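Local coordinates for protein putative hydrolase (Bacteroides ovatus, PDB 4HBS) that is of unknown function but, as a five-bladed beta-propeller of the beta-fructosidase clan, is probably a glycoside-hydrolase-like enzyme, at residues Q17-S20 with E21-L24; L43-N46 with A47-R51; T164-N168 with Q169-L173; G200-D204 with A205-K209. All blocks are in the same frame, centred on the assembly; numbering follows the deposited sequence.

Contact 1: residues Q17-S20 with E21-L24; sequences QIDS and EWNL
Where Trp22 turns back on Asp19, the chain bends into a short 3-10 turn, and the end-to-end directions of Gln17-Ser20 and Glu21-Leu24 lie 109° apart. Two backbone bonds hold the bend: Trp22 N to Asp19 O at 3.1 Å and Asn23 N to Ser20 O at 3.2 Å, each joining residues three apart, as in a 3-10 helix. Asp19 adds a side-chain bond. With CG anti to the backbone N (chi1 -168°), its carboxylate reaches forward to the start of the turn, where OD1 accepts from Glu21 N at 3.2 Å, the donor standing above the carboxylate plane. Aspartate suits this place because its short side chain can span two residues to an amide, as in an Asx turn. The same residue also packs: Asp19 CB sits over one face of the indole, 3.6 Å from the centroid of the five-membered ring of Trp22, a CH-pi contact. Further along the indole, Ile18 CG1 lies 4.1 Å from Trp22 CE3 and also touches Leu24 CD1 at 3.9 Å, so the branched side chain bridges the ring and the first residue of strand 24-26. Phe403 of strand 399-403 touches Ile18, Trp22 and Leu24 and extends this apolar patch, while Arg367 makes a cation-pi contact with the indole. Glu21 bends at chi2, and its OE2 forms a salt bridge with Lys44. Asp19 OD2 and Glu21 OE1 stay 5.0 Å apart, and the lysine would probably ease the repulsion between the two carboxylates. Polar bonds therefore shape this surface turn, while its apolar side seats it on the sheet.

Contact 2: residues L43-N46 with A47-R51; sequences LKYN and ALFTR
Tyr45 and Leu48 form the tight side of the short helix 43-48. Their side chains run side by side in the same direction, and Leu48 CD1 stands over the centre of the phenol ring, 3.9 Å from the centroid of Tyr45 and 8° off its normal, a CH-pi contact. Leu48 has CG anti to its carbonyl carbon (chi1 -82°), which carries the methyl back along the helix to the ring. Phe49 closes in as well, with its CE1 4.1 Å from Tyr45 CD2, while the carbonyl O of Tyr45 lies in the plane of the Phe49 ring, at its edge. Trp73 meets the Phe49 ring from strand 71-75. The phenol suits a buried place with a polar end: Tyr45 OH bonds to Glu106 and Gln102.

Behind these rings runs the backbone, with Ala47 N to Leu43 O and Leu48 N to Lys44 O both at 3.0 Å. The last bond of the series is Phe49 N to Tyr45 O at 3.1 Å. Phe49 then leaves helical angles.

The looser side carries Ala47, small and exposed, and Leu43, whose CB points away from the residues that follow. Asn46 is anchored instead, its OD1 accepting from Phe399 N. Aromatic and aliphatic groups thus bury one flank of the helix, while the polar side-chain ends, Tyr45 OH and Asn46 OD1, are bonded to neighbouring residues and fix the helix among them.

Contact 3: residues T164-N168 with Q169-L173; sequences TIYNN and QMQML
Tyr166 and Gln171 bring two flat groups alongside each other, the phenol ring and the side-chain amide, with planes 26° apart. Asn167 CG lies above one face of the ring, toward its rim, while Gln171 OE1 approaches the ring obliquely and comes closest to Tyr166 CB, at 3.3 Å. The glutamine has CG anti to its carbonyl carbon (chi1 -45°) and is extended beyond it, which carries the amide along the tyrosine to the loop beyond. There both ends are used: OE1 accepts from Leu256 N, and NE2 donates to Asp255. A glutamine fits because it is long enough to reach that loop and has both a donor and an acceptor; a leucine in its place would probably leave Leu256 N and the Asp255 carboxylate without these mates and release the link to that loop.

These side chains rest on a tight antiparallel hairpin. Thr164 and Gln171 form a hydrogen-bonded pair, with Gln171 N to Thr164 O at 2.8 Å and Thr164 N to Gln171 O at 3.0 Å. Two residues on, next to the tip, Tyr166 N bonds to Gln169 O at 2.9 Å. Asn167 and Asn168 make the tip, both with positive phi, a conformation that asparagine tolerates better than most residues. On the other side of the sheet, Ile165 and Met170, a selenomethionine, are a non-hydrogen-bonded pair, and Ile165 CD1 meets Met170 CG at 3.8 Å. The hairpin therefore presents a polar side that ties strands 156-165 and 169-178 to a neighbouring loop, and an apolar side on which Met170 packs on Phe72 and Ile165 on Leu66 and Pro67.

Contact 4: residues G200-D204 with A205-K209; sequences GKPGD and ATYMK
Ring packing dominates the meeting of Pro202 and Tyr207. The pyrrolidine lies over one face of the phenol, Pro202 CD being 4.0 Å from the ring centroid of Tyr207 and 16° off its normal, a CH-pi contact; Pro202 CG adds an apolar touch to Tyr207 CE2 at 3.7 Å. Proline's fixed phi suits the second position of a type II turn, and the same ring lays CD and CG against the phenol. Tyr207 turns CG anti to its backbone N (chi1 -157°), which sends the ring under the Lys201-Pro202 peptide, with Gly200 O 3.3 Å from Tyr207 CD1.

Hydrogen bonds shape the loop within each half. A type II turn from Lys201 to Asp204 is closed by Asp204 N to Lys201 O at 2.9 Å, and Gly203 supplies the positive phi that its third position needs. The Asp204 carboxylate accepts a weak bond, from Lys201 N to OD1 at 3.3 Å. A second type II turn, Thr206 to Lys209, is closed by Lys209 N to Thr206 O. At phi 102° and psi -153°, Gly200 must be glycine: a CB would jam against the preceding carbonyl O and clash with Thr206 OG1, which bonds to Glu199 O.

With an alanine in place of Tyr207, Pro202 CD and CG would probably lose the ring they pack on, and Asp68 and Asn70 the hydroxyl they bond to. Tyr207, with Met208 beside it, thus anchors this surface loop on strand 98-102 and the loop at Leu66.

From the N terminus, four local contacts follow in series; none nests within or crosses another. Contact 1 turns the chain into edge strand 24-26. Contact 2 is the short helix after strand 38-42, on the same side of the molecule: the two touch through the Glu21-Lys44 salt bridge and a probable bond from Leu43 N to Asn23 O. Contact 3 closes the hairpin between strands 156-165 and 169-178. Contact 4 shapes the loop between strands 187-197 and 210-218 of the same four-stranded sheet, and Met170 SE packs on Met208 CE. Contacts 2 and 3, centres about 28 Å apart, do not touch, yet both meet strand 71-75, whose sheet is separate from that of contact 3.

Contact 1: residues Q17-S20 with E21-L24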
loop_
_atom_site.group_PDB
_atom_site.type_symbol
_atom_site.label_atom_id
_atom_site.label_comp_id
_atom_site.label_asym_id
_atom_site.label_seq_id
_atom_site.Cartn_x
_atom_site.Cartn_y
_atom_site.Cartn_z
ATOM N N GLN A 17 -24.627 6.115 8.425
ATOM C CA GLN A 17 -25.367 7.006 7.526
ATOM C C GLN A 17 -24.589 7.098 6.235
ATOM O O GLN A 17 -23.544 7.755 6.198
ATOM C CB GLN A 17 -25.573 8.405 8.158
ATOM C CG GLN A 17 -26.468 8.401 9.411
ATOM C CD GLN A 17 -25.667 8.437 10.704
ATOM O OE1 GLN A 17 -25.091 9.470 11.073
ATOM N NE2 GLN A 17 -25.598 7.318 11.424
ATOM N N ILE A 18 -25.057 6.386 5.190
ATOM C CA ILE A 18 -24.374 6.327 3.896
ATOM C C ILE A 18 -25.081 7.234 2.884
ATOM O O ILE A 18 -26.264 7.063 2.625
ATOM C CB ILE A 18 -24.263 4.832 3.392
ATOM C CG1 ILE A 18 -22.990 4.163 3.951
ATOM C CG2 ILE A 18 -24.223 4.723 1.852
ATOM C CD1 ILE A 18 -22.968 3.966 5.324
ATOM N N ASP A 19 -24.333 8.171 2.289
ATOM C CA ASP A 19 -24.832 9.031 1.215
ATOM C C ASP A 19 -24.841 8.174 -0.043
ATOM O O ASP A 19 -23.870 7.461 -0.293
ATOM C CB ASP A 19 -23.917 10.274 1.045
ATOM C CG ASP A 19 -24.444 11.407 0.166
ATOM O OD1 ASP A 19 -25.324 11.146 -0.685
ATOM O OD2 ASP A 19 -23.916 12.533 0.273
ATOM N N SER A 20 -25.931 8.205 -0.815
ATOM C CA SER A 20 -26.038 7.413 -2.045
ATOM C C SER A 20 -24.992 7.856 -3.075
ATOM O O SER A 20 -24.569 7.032 -3.891
ATOM C CB SER A 20 -27.444 7.499 -2.633
ATOM O OG SER A 20 -27.792 8.829 -2.978
ATOM N N GLU A 21 -24.539 9.142 -3.002
ATOM C CA GLU A 21 -23.486 9.690 -3.869
ATOM C C GLU A 21 -22.154 8.894 -3.721
ATOM O O GLU A 21 -21.416 8.780 -4.702
ATOM C CB GLU A 21 -23.252 11.185 -3.548
ATOM C CG GLU A 21 -22.314 11.904 -4.521
ATOM C CD GLU A 21 -20.816 11.931 -4.225
ATOM O OE1 GLU A 21 -20.407 11.553 -3.105
ATOM O OE2 GLU A 21 -20.047 12.345 -5.126
ATOM N N TRP A 22 -21.875 8.314 -2.512
ATOM C CA TRP A 22 -20.655 7.535 -2.229
ATOM C C TRP A 22 -20.568 6.229 -3.047
ATOM O O TRP A 22 -19.479 5.664 -3.162
ATOM C CB TRP A 22 -20.546 7.198 -0.727
ATOM C CG TRP A 22 -20.506 8.390 0.199
ATOM C CD1 TRP A 22 -20.362 9.703 -0.149
ATOM C CD2 TRP A 22 -20.579 8.363 1.635
ATOM N NE1 TRP A 22 -20.378 10.497 0.975
ATOM C CE2 TRP A 22 -20.520 9.704 2.084
ATOM C CE3 TRP A 22 -20.699 7.333 2.591
ATOM C CZ2 TRP A 22 -20.522 10.039 3.445
ATOM C CZ3 TRP A 22 -20.761 7.672 3.938
ATOM C CH2 TRP A 22 -20.672 9.012 4.353
ATOM N N ASN A 23 -21.702 5.744 -3.589
ATOM C CA ASN A 23 -21.798 4.531 -4.401
ATOM C C ASN A 23 -21.158 3.310 -3.679
ATOM O O ASN A 23 -20.328 2.586 -4.239
ATOM C CB ASN A 23 -21.209 4.752 -5.808
ATOM C CG ASN A 23 -21.694 3.769 -6.868
ATOM O OD1 ASN A 23 -22.509 2.866 -6.606
ATOM N ND2 ASN A 23 -21.123 3.859 -8.074
ATOM N N LEU A 24 -21.574 3.101 -2.424
ATOM C CA LEU A 24 -21.160 1.960 -1.614
ATOM C C LEU A 24 -22.221 0.861 -1.765
ATOM O O LEU A 24 -23.408 1.169 -1.913
ATOM C CB LEU A 24 -20.996 2.358 -0.129
ATOM C CG LEU A 24 -20.025 3.497 0.187
ATOM C CD1 LEU A 24 -19.860 3.655 1.662
ATOM C CD2 LEU A 24 -18.685 3.266 -0.433
#

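Contact 2: residues L43-N46 with A47-R51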
loop_
_atom_site.group_PDB
_atom_site.type_symbol
_atom_site.label_atom_id
_atom_site.label_comp_id
_atom_site.label_asym_id
_atom_site.label_seq_id
_atom_site.Cartn_x
_atom_site.Cartn_y
_atom_site.Cartn_z
ATOM N N LEU A 43 -17.882 1.199 -4.902
ATOM C CA LEU A 43 -18.000 1.101 -6.358
ATOM C C LEU A 43 -17.517 2.374 -7.034
ATOM O O LEU A 43 -17.109 2.305 -8.196
ATOM C CB LEU A 43 -19.422 0.771 -6.796
ATOM C CG LEU A 43 -20.108 -0.438 -6.121
ATOM C CD1 LEU A 43 -21.447 -0.695 -6.753
ATOM C CD2 LEU A 43 -19.250 -1.695 -6.188
ATOM N N LYS A 44 -17.531 3.531 -6.314
ATOM C CA LYS A 44 -17.034 4.817 -6.843
ATOM C C LYS A 44 -15.541 4.719 -7.104
ATOM O O LYS A 44 -15.075 5.143 -8.162
ATOM C CB LYS A 44 -17.310 5.954 -5.834
ATOM C CG LYS A 44 -17.137 7.366 -6.355
ATOM C CD LYS A 44 -17.382 8.382 -5.231
ATOM C CE LYS A 44 -18.395 9.438 -5.585
ATOM N NZ LYS A 44 -17.819 10.540 -6.410
ATOM N N TYR A 45 -14.781 4.159 -6.124
ATOM C CA TYR A 45 -13.328 4.014 -6.244
ATOM C C TYR A 45 -13.001 2.880 -7.175
ATOM O O TYR A 45 -12.142 3.055 -8.016
ATOM C CB TYR A 45 -12.637 3.872 -4.884
ATOM C CG TYR A 45 -12.303 5.234 -4.325
ATOM C CD1 TYR A 45 -13.307 6.097 -3.906
ATOM C CD2 TYR A 45 -11.008 5.733 -4.393
ATOM C CE1 TYR A 45 -13.022 7.399 -3.501
ATOM C CE2 TYR A 45 -10.714 7.041 -4.017
ATOM C CZ TYR A 45 -11.728 7.885 -3.595
ATOM O OH TYR A 45 -11.418 9.187 -3.254
ATOM N N ASN A 46 -13.727 1.759 -7.124
ATOM C CA ASN A 46 -13.504 0.676 -8.089
ATOM C C ASN A 46 -13.643 1.220 -9.527
ATOM O O ASN A 46 -12.867 0.825 -10.389
ATOM C CB ASN A 46 -14.481 -0.487 -7.860
ATOM C CG ASN A 46 -14.193 -1.278 -6.612
ATOM O OD1 ASN A 46 -13.295 -0.949 -5.838
ATOM N ND2 ASN A 46 -14.944 -2.342 -6.373
ATOM N N ALA A 47 -14.579 2.184 -9.760
ATOM C CA ALA A 47 -14.783 2.806 -11.076
ATOM C C ALA A 47 -13.652 3.749 -11.405
ATOM O O ALA A 47 -13.198 3.758 -12.552
ATOM C CB ALA A 47 -16.103 3.553 -11.121
ATOM N N LEU A 48 -13.164 4.527 -10.415
ATOM C CA LEU A 48 -12.039 5.436 -10.644
ATOM C C LEU A 48 -10.813 4.694 -11.177
ATOM O O LEU A 48 -10.155 5.202 -12.081
ATOM C CB LEU A 48 -11.649 6.194 -9.365
ATOM C CG LEU A 48 -12.471 7.413 -9.024
ATOM C CD1 LEU A 48 -12.116 7.909 -7.629
ATOM C CD2 LEU A 48 -12.281 8.533 -10.071
ATOM N N PHE A 49 -10.535 3.484 -10.659
ATOM C CA PHE A 49 -9.397 2.681 -11.086
ATOM C C PHE A 49 -9.795 1.606 -12.140
ATOM O O PHE A 49 -9.086 0.615 -12.302
ATOM C CB PHE A 49 -8.710 2.078 -9.865
ATOM C CG PHE A 49 -8.093 3.166 -9.006
ATOM C CD1 PHE A 49 -8.869 3.889 -8.103
ATOM C CD2 PHE A 49 -6.750 3.491 -9.127
ATOM C CE1 PHE A 49 -8.307 4.901 -7.325
ATOM C CE2 PHE A 49 -6.195 4.513 -8.357
ATOM C CZ PHE A 49 -6.977 5.207 -7.451
ATOM N N THR A 50 -10.902 1.846 -12.892
ATOM C CA THR A 50 -11.319 1.066 -14.061
ATOM C C THR A 50 -11.080 2.031 -15.185
ATOM O O THR A 50 -11.988 2.792 -15.529
ATOM C CB THR A 50 -12.763 0.588 -13.969
ATOM O OG1 THR A 50 -12.960 -0.070 -12.744
ATOM C CG2 THR A 50 -13.114 -0.370 -15.053
ATOM N N ARG A 51 -9.819 2.108 -15.669
ATOM C CA ARG A 51 -9.402 3.084 -16.684
ATOM C C ARG A 51 -9.049 2.408 -18.003
ATOM O O ARG A 51 -8.780 1.208 -18.022
ATOM C CB ARG A 51 -8.201 3.879 -16.165
ATOM C CG ARG A 51 -8.399 4.408 -14.735
ATOM C CD ARG A 51 -7.350 5.395 -14.246
ATOM N NE ARG A 51 -7.380 6.647 -15.001
ATOM C CZ ARG A 51 -6.655 6.925 -16.083
ATOM N NH1 ARG A 51 -5.793 6.038 -16.562
ATOM N NH2 ARG A 51 -6.793 8.089 -16.697
#

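Contact 3: residues T164-N168 with Q169-L173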
loop_
_atom_site.group_PDB
_atom_site.type_symbol
_atom_site.label_atom_id
_atom_site.label_comp_id
_atom_site.label_asym_id
_atom_site.label_seq_id
_atom_site.Cartn_x
_atom_site.Cartn_y
_atom_site.Cartn_z
ATOM N N THR A 164 5.739 10.397 4.732
ATOM C CA THR A 164 5.278 11.396 5.701
ATOM C C THR A 164 5.598 12.782 5.194
ATOM O O THR A 164 6.426 12.934 4.292
ATOM C CB THR A 164 5.928 11.181 7.098
ATOM O OG1 THR A 164 5.352 12.093 8.037
ATOM C CG2 THR A 164 7.465 11.338 7.088
ATOM N N ILE A 165 4.963 13.801 5.808
ATOM C CA ILE A 165 5.212 15.203 5.501
ATOM C C ILE A 165 6.092 15.779 6.609
ATOM O O ILE A 165 5.816 15.583 7.799
ATOM C CB ILE A 165 3.897 16.022 5.337
ATOM C CG1 ILE A 165 2.839 15.283 4.451
ATOM C CG2 ILE A 165 4.202 17.410 4.784
ATOM C CD1 ILE A 165 3.211 15.106 3.014
ATOM N N TYR A 166 7.165 16.457 6.210
ATOM C CA TYR A 166 8.090 17.116 7.125
ATOM C C TYR A 166 8.617 18.371 6.427
ATOM O O TYR A 166 9.143 18.256 5.316
ATOM C CB TYR A 166 9.229 16.162 7.522
ATOM C CG TYR A 166 10.230 16.774 8.480
ATOM C CD1 TYR A 166 9.886 17.042 9.800
ATOM C CD2 TYR A 166 11.514 17.102 8.062
ATOM C CE1 TYR A 166 10.800 17.620 10.685
ATOM C CE2 TYR A 166 12.430 17.698 8.930
ATOM C CZ TYR A 166 12.064 17.972 10.240
ATOM O OH TYR A 166 12.977 18.518 11.126
ATOM N N ASN A 167 8.424 19.570 7.051
ATOM C CA ASN A 167 8.857 20.881 6.535
ATOM C C ASN A 167 8.300 21.133 5.119
ATOM O O ASN A 167 9.059 21.446 4.196
ATOM C CB ASN A 167 10.409 21.016 6.567
ATOM C CG ASN A 167 10.995 21.340 7.929
ATOM O OD1 ASN A 167 10.285 21.536 8.934
ATOM N ND2 ASN A 167 12.320 21.457 7.979
ATOM N N ASN A 168 6.959 21.004 4.972
ATOM C CA ASN A 168 6.205 21.168 3.708
ATOM C C ASN A 168 6.922 20.460 2.528
ATOM O O ASN A 168 7.172 21.047 1.460
ATOM C CB ASN A 168 5.928 22.659 3.392
ATOM C CG ASN A 168 4.773 22.865 2.399
ATOM O OD1 ASN A 168 3.680 22.264 2.528
ATOM N ND2 ASN A 168 4.979 23.717 1.385
ATOM N N GLN A 169 7.283 19.199 2.770
ATOM C CA GLN A 169 7.954 18.323 1.815
ATOM C C GLN A 169 7.597 16.927 2.174
ATOM O O GLN A 169 7.530 16.627 3.371
ATOM C CB GLN A 169 9.484 18.490 1.862
ATOM C CG GLN A 169 9.997 19.776 1.262
ATOM C CD GLN A 169 11.497 19.801 1.194
ATOM O OE1 GLN A 169 12.204 19.170 1.997
ATOM N NE2 GLN A 169 12.021 20.575 0.262
HETATM N N MSE A 170 7.368 16.058 1.184
HETATM C CA MSE A 170 7.031 14.676 1.479
HETATM C C MSE A 170 8.283 13.813 1.389
HETATM O O MSE A 170 8.916 13.738 0.330
HETATM C CB MSE A 170 5.949 14.155 0.544
HETATM C CG MSE A 170 5.400 12.797 0.964
HETATM SE SE MSE A 170 4.374 12.013 -0.432
HETATM C CE MSE A 170 5.823 11.543 -1.574
ATOM N N GLN A 171 8.623 13.156 2.511
ATOM C CA GLN A 171 9.747 12.231 2.621
ATOM C C GLN A 171 9.187 10.847 2.468
ATOM O O GLN A 171 8.268 10.489 3.212
ATOM C CB GLN A 171 10.444 12.362 3.979
ATOM C CG GLN A 171 10.709 13.775 4.431
ATOM C CD GLN A 171 11.387 13.727 5.762
ATOM O OE1 GLN A 171 10.765 13.384 6.773
ATOM N NE2 GLN A 171 12.688 13.985 5.798
HETATM N N MSE A 172 9.701 10.072 1.505
HETATM C CA MSE A 172 9.213 8.730 1.215
HETATM C C MSE A 172 10.330 7.703 1.193
HETATM O O MSE A 172 11.429 8.006 0.721
HETATM C CB MSE A 172 8.538 8.751 -0.152
HETATM C CG MSE A 172 8.207 7.358 -0.687
HETATM SE SE MSE A 172 6.979 7.407 -2.099
HETATM C CE MSE A 172 6.167 5.761 -1.750
ATOM N N LEU A 173 10.022 6.462 1.624
ATOM C CA LEU A 173 10.962 5.350 1.544
ATOM C C LEU A 173 10.644 4.482 0.318
ATOM O O LEU A 173 9.486 4.136 0.078
ATOM C CB LEU A 173 10.931 4.458 2.790
ATOM C CG LEU A 173 11.208 5.071 4.127
ATOM C CD1 LEU A 173 11.049 4.053 5.193
ATOM C CD2 LEU A 173 12.601 5.664 4.214
#

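Contact 4: residues G200-D204 with A205-K209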
loop_
_atom_site.group_PDB
_atom_site.type_symbol
_atom_site.label_atom_id
_atom_site.label_comp_id
_atom_site.label_asym_id
_atom_site.label_seq_id
_atom_site.Cartn_x
_atom_site.Cartn_y
_atom_site.Cartn_z
ATOM N N GLY A 200 3.726 24.417 -5.887
ATOM C CA GLY A 200 2.949 24.466 -7.120
ATOM C C GLY A 200 1.642 23.708 -7.033
ATOM O O GLY A 200 1.068 23.564 -5.948
ATOM N N LYS A 201 1.164 23.234 -8.190
ATOM C CA LYS A 201 -0.066 22.453 -8.340
ATOM C C LYS A 201 0.252 21.198 -9.165
ATOM O O LYS A 201 1.157 21.269 -9.992
ATOM C CB LYS A 201 -1.135 23.312 -9.029
ATOM C CG LYS A 201 -1.603 24.467 -8.149
ATOM C CD LYS A 201 -2.848 25.158 -8.696
ATOM C CE LYS A 201 -3.524 26.045 -7.676
ATOM N NZ LYS A 201 -4.928 26.349 -8.060
ATOM N N PRO A 202 -0.441 20.036 -8.986
ATOM C CA PRO A 202 -0.104 18.842 -9.799
ATOM C C PRO A 202 -0.021 19.157 -11.296
ATOM O O PRO A 202 -0.840 19.924 -11.810
ATOM C CB PRO A 202 -1.232 17.873 -9.476
ATOM C CG PRO A 202 -1.688 18.274 -8.137
ATOM C CD PRO A 202 -1.552 19.751 -8.059
ATOM N N GLY A 203 1.025 18.649 -11.952
ATOM C CA GLY A 203 1.299 18.951 -13.353
ATOM C C GLY A 203 2.417 19.974 -13.496
ATOM O O GLY A 203 3.137 19.947 -14.499
ATOM N N ASP A 204 2.587 20.905 -12.488
ATOM C CA ASP A 204 3.689 21.895 -12.472
ATOM C C ASP A 204 5.024 21.207 -12.591
ATOM O O ASP A 204 5.144 20.016 -12.299
ATOM C CB ASP A 204 3.712 22.723 -11.157
ATOM C CG ASP A 204 3.140 24.113 -11.265
ATOM O OD1 ASP A 204 1.901 24.242 -11.288
ATOM O OD2 ASP A 204 3.930 25.081 -11.244
ATOM N N ALA A 205 6.040 21.963 -12.950
ATOM C CA ALA A 205 7.391 21.443 -13.012
ATOM C C ALA A 205 7.902 21.152 -11.585
ATOM O O ALA A 205 8.562 20.141 -11.366
ATOM C CB ALA A 205 8.291 22.443 -13.704
ATOM N N THR A 206 7.551 22.014 -10.616
ATOM C CA THR A 206 7.984 21.883 -9.226
ATOM C C THR A 206 7.180 20.850 -8.412
ATOM O O THR A 206 7.771 20.139 -7.602
ATOM C CB THR A 206 7.916 23.265 -8.529
ATOM O OG1 THR A 206 6.635 23.865 -8.742
ATOM C CG2 THR A 206 8.979 24.210 -9.043
ATOM N N TYR A 207 5.848 20.790 -8.597
ATOM C CA TYR A 207 4.974 19.918 -7.798
ATOM C C TYR A 207 5.256 18.415 -7.953
ATOM O O TYR A 207 5.132 17.856 -9.053
ATOM C CB TYR A 207 3.504 20.176 -8.104
ATOM C CG TYR A 207 2.615 19.731 -6.972
ATOM C CD1 TYR A 207 2.409 20.544 -5.862
ATOM C CD2 TYR A 207 2.048 18.466 -6.962
ATOM C CE1 TYR A 207 1.619 20.126 -4.798
ATOM C CE2 TYR A 207 1.257 18.040 -5.905
ATOM C CZ TYR A 207 1.037 18.876 -4.828
ATOM O OH TYR A 207 0.246 18.462 -3.788
HETATM N N MSE A 208 5.551 17.759 -6.796
HETATM C CA MSE A 208 5.894 16.342 -6.649
HETATM C C MSE A 208 7.182 15.975 -7.424
HETATM O O MSE A 208 7.390 14.805 -7.761
HETATM C CB MSE A 208 4.716 15.412 -7.019
HETATM C CG MSE A 208 3.843 15.035 -5.827
HETATM SE SE MSE A 208 4.782 14.122 -4.362
HETATM C CE MSE A 208 3.651 14.610 -2.995
ATOM N N LYS A 209 8.092 16.959 -7.616
ATOM C CA LYS A 209 9.377 16.703 -8.253
ATOM C C LYS A 209 10.280 16.119 -7.181
ATOM O O LYS A 209 10.222 16.573 -6.030
ATOM C CB LYS A 209 9.989 17.983 -8.874
#